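Local coordinates for Aac(6')-Ih protein (Acinetobacter baumannii, PDB 4E8O) that probably transfers an acetyl group from acetyl coenzyme A to the 6'-amino group of aminoglycoside antibiotics, at residues I102-E107 against G112-L117. Residues are numbered along the deposited sequence; the frame is centred on the assembly and turned at random.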
ATOM      1  N   ILE B 102     -12.142  -1.879  11.187  1.00 24.42           N
ATOM      2  CA  ILE B 102     -13.055  -1.393  12.202  1.00 25.44           C
ATOM      3  C   ILE B 102     -14.337  -2.206  12.105  1.00 26.11           C
ATOM      4  O   ILE B 102     -14.784  -2.550  11.006  1.00 25.97           O
ATOM      5  CB  ILE B 102     -13.327   0.118  12.036  1.00 26.79           C
ATOM      6  CG1 ILE B 102     -14.209   0.639  13.175  1.00 29.13           C
ATOM      7  CG2 ILE B 102     -13.911   0.415  10.657  1.00 26.70           C
ATOM      8  CD1 ILE B 102     -14.462   2.133  13.119  1.00 30.34           C
ATOM      9  N   PHE B 103     -14.911  -2.549  13.250  1.00 26.58           N
ATOM     10  CA  PHE B 103     -16.162  -3.286  13.257  1.00 27.60           C
ATOM     11  C   PHE B 103     -16.987  -2.912  14.469  1.00 28.42           C
ATOM     12  O   PHE B 103     -16.507  -2.991  15.596  1.00 28.98           O
ATOM     13  CB  PHE B 103     -15.915  -4.793  13.259  1.00 28.63           C
ATOM     14  CG  PHE B 103     -17.156  -5.600  13.495  1.00 31.57           C
ATOM     15  CD1 PHE B 103     -18.062  -5.816  12.468  1.00 33.52           C
ATOM     16  CD2 PHE B 103     -17.425  -6.129  14.747  1.00 32.56           C
ATOM     17  CE1 PHE B 103     -19.216  -6.552  12.686  1.00 36.32           C
ATOM     18  CE2 PHE B 103     -18.569  -6.863  14.972  1.00 35.58           C
ATOM     19  CZ  PHE B 103     -19.468  -7.078  13.939  1.00 37.23           C
ATOM     20  N   VAL B 104     -18.226  -2.504  14.228  1.00 29.47           N
ATOM     21  CA  VAL B 104     -19.172  -2.222  15.295  1.00 31.38           C
ATOM     22  C   VAL B 104     -20.394  -3.101  15.075  1.00 33.02           C
ATOM     23  O   VAL B 104     -20.861  -3.239  13.941  1.00 33.21           O
ATOM     24  CB  VAL B 104     -19.608  -0.745  15.281  1.00 31.31           C
ATOM     25  CG1 VAL B 104     -20.525  -0.449  16.457  1.00 33.43           C
ATOM     26  CG2 VAL B 104     -18.395   0.175  15.309  1.00 28.97           C
ATOM     27  N   LEU B 105     -20.895  -3.716  16.144  1.00 34.24           N
ATOM     28  CA  LEU B 105     -22.152  -4.459  16.069  1.00 36.64           C
ATOM     29  C   LEU B 105     -23.266  -3.514  15.636  1.00 38.80           C
ATOM     30  O   LEU B 105     -23.328  -2.380  16.114  1.00 39.87           O
ATOM     31  CB  LEU B 105     -22.484  -5.098  17.418  1.00 37.47           C
ATOM     32  CG  LEU B 105     -21.585  -6.269  17.815  1.00 36.03           C
ATOM     33  CD1 LEU B 105     -21.896  -6.752  19.221  1.00 37.99           C
ATOM     34  CD2 LEU B 105     -21.757  -7.391  16.821  1.00 35.93           C
ATOM     35  N   PRO B 106     -24.141  -3.973  14.722  1.00 40.88           N
ATOM     36  CA  PRO B 106     -25.178  -3.135  14.102  1.00 42.42           C
ATOM     37  C   PRO B 106     -25.990  -2.321  15.105  1.00 44.57           C
ATOM     38  O   PRO B 106     -26.234  -1.140  14.860  1.00 45.62           O
ATOM     39  CB  PRO B 106     -26.078  -4.159  13.409  1.00 44.59           C
ATOM     40  CG  PRO B 106     -25.167  -5.286  13.079  1.00 43.03           C
ATOM     41  CD  PRO B 106     -24.201  -5.365  14.236  1.00 41.82           C
ATOM     42  N   GLU B 107     -26.387  -2.939  16.216  1.00 45.26           N
ATOM     43  CA  GLU B 107     -27.171  -2.262  17.249  1.00 48.72           C
ATOM     44  C   GLU B 107     -26.471  -1.027  17.840  1.00 47.30           C
ATOM     45  O   GLU B 107     -27.113  -0.195  18.486  1.00 48.05           O
ATOM     46  CB  GLU B 107     -27.534  -3.247  18.374  1.00 50.82           C
ATOM     47  CG  GLU B 107     -28.440  -4.414  17.955  1.00 53.54           C
ATOM     48  CD  GLU B 107     -27.699  -5.525  17.219  1.00 53.22           C
ATOM     49  OE1 GLU B 107     -26.472  -5.664  17.412  1.00 51.09           O
ATOM     50  OE2 GLU B 107     -28.348  -6.265  16.448  1.00 55.08           O
ATOM     51  N   GLY B 112     -22.265   6.182  17.551  1.00 52.89           N
ATOM     52  CA  GLY B 112     -21.078   6.912  17.151  1.00 51.19           C
ATOM     53  C   GLY B 112     -19.844   6.497  17.929  1.00 49.15           C
ATOM     54  O   GLY B 112     -18.944   7.309  18.155  1.00 50.23           O
ATOM     55  N   ILE B 113     -19.802   5.235  18.348  1.00 45.36           N
ATOM     56  CA  ILE B 113     -18.622   4.701  19.018  1.00 41.73           C
ATOM     57  C   ILE B 113     -17.502   4.534  17.992  1.00 36.77           C
ATOM     58  O   ILE B 113     -16.318   4.538  18.330  1.00 34.44           O
ATOM     59  CB  ILE B 113     -18.926   3.358  19.727  1.00 41.82           C
ATOM     60  CG1 ILE B 113     -17.729   2.898  20.566  1.00 40.28           C
ATOM     61  CG2 ILE B 113     -19.319   2.286  18.720  1.00 40.95           C
ATOM     62  CD1 ILE B 113     -17.362   3.857  21.677  1.00 40.82           C
ATOM     63  N   ALA B 114     -17.889   4.404  16.728  1.00 35.39           N
ATOM     64  CA  ALA B 114     -16.927   4.324  15.638  1.00 33.33           C
ATOM     65  C   ALA B 114     -16.159   5.640  15.508  1.00 34.29           C
ATOM     66  O   ALA B 114     -14.966   5.642  15.215  1.00 33.11           O
ATOM     67  CB  ALA B 114     -17.634   3.975  14.341  1.00 32.55           C
ATOM     68  N   THR B 115     -16.851   6.756  15.727  1.00 37.04           N
ATOM     69  CA  THR B 115     -16.212   8.070  15.741  1.00 37.84           C
ATOM     70  C   THR B 115     -15.198   8.150  16.880  1.00 37.52           C
ATOM     71  O   THR B 115     -14.077   8.631  16.693  1.00 37.19           O
ATOM     72  CB  THR B 115     -17.253   9.194  15.897  1.00 41.20           C
ATOM     73  OG1 THR B 115     -18.079   9.241  14.728  1.00 42.16           O
ATOM     74  CG2 THR B 115     -16.571  10.543  16.083  1.00 42.50           C
ATOM     75  N   GLY B 116     -15.595   7.664  18.053  1.00 37.18           N
ATOM     76  CA  GLY B 116     -14.723   7.650  19.214  1.00 36.57           C
ATOM     77  C   GLY B 116     -13.490   6.786  19.018  1.00 33.05           C
ATOM     78  O   GLY B 116     -12.405   7.128  19.493  1.00 32.16           O
ATOM     79  N   LEU B 117     -13.652   5.659  18.332  1.00 31.31           N
ATOM     80  CA  LEU B 117     -12.527   4.766  18.073  1.00 29.81           C
ATOM     81  C   LEU B 117     -11.519   5.432  17.137  1.00 28.69           C
ATOM     82  O   LEU B 117     -10.311   5.408  17.388  1.00 27.94           O
ATOM     83  CB  LEU B 117     -13.019   3.440  17.486  1.00 29.20           C
ATOM     84  CG  LEU B 117     -13.727   2.476  18.443  1.00 30.09           C
ATOM     85  CD1 LEU B 117     -14.543   1.453  17.668  1.00 30.00           C
ATOM     86  CD2 LEU B 117     -12.722   1.772  19.330  1.00 28.98           C
TER
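The methyl group of Ala-114 rests against two side chains of strand 96-104, Ile-102 and Val-104. Ile-102 reaches it with its end methyl, CD1 lying 3.9 Å from Ala-114 CB. Val-104 meets the same methyl with one branch, CG2, at 4.0 Å from Ala-114 CB. Its other branch, CG1, turns to the first residue of the helix and lies 3.7 Å from Ile-113 CG2. CG1 meets Ile-113 alone, while CG2 lies against both Ala-114 CB and Ile-113 CG2. Ile-102 is fully extended (chi1 -176°, chi2 177°), which carries CD1 straight out from the strand to the helix. Ile-113 touches Val-104 with its short branch; the end of its side chain leads away from the strand, and the residue also packs on Ala-68 and Met-22. All of these contacts are apolar, and no hydrogen bond joins the two segments.

The closest CA atoms are those of Val-104 and Ala-114, 6.9 Å apart, consistent with the small side chain at this point. Strand 102-104 and helix 113-117 run roughly antiparallel, at 151°. Leu-117, one turn on, also faces the sheet and packs on Ala-77, Leu-79 and Leu-66. On the other face of the strand, Phe-103 points away from this helix and packs on Leu-38 and Leu-41 of helix 32-42. Gly-112 is the N-cap residue of the helix.

This is the start of the beta-alpha-beta unit formed by strand 96-104, helix 113-127 and strand 132-138. In GNAT enzymes the loop after this strand and the start of this helix bind the pyrophosphate of acetyl coenzyme A, and probably do so here.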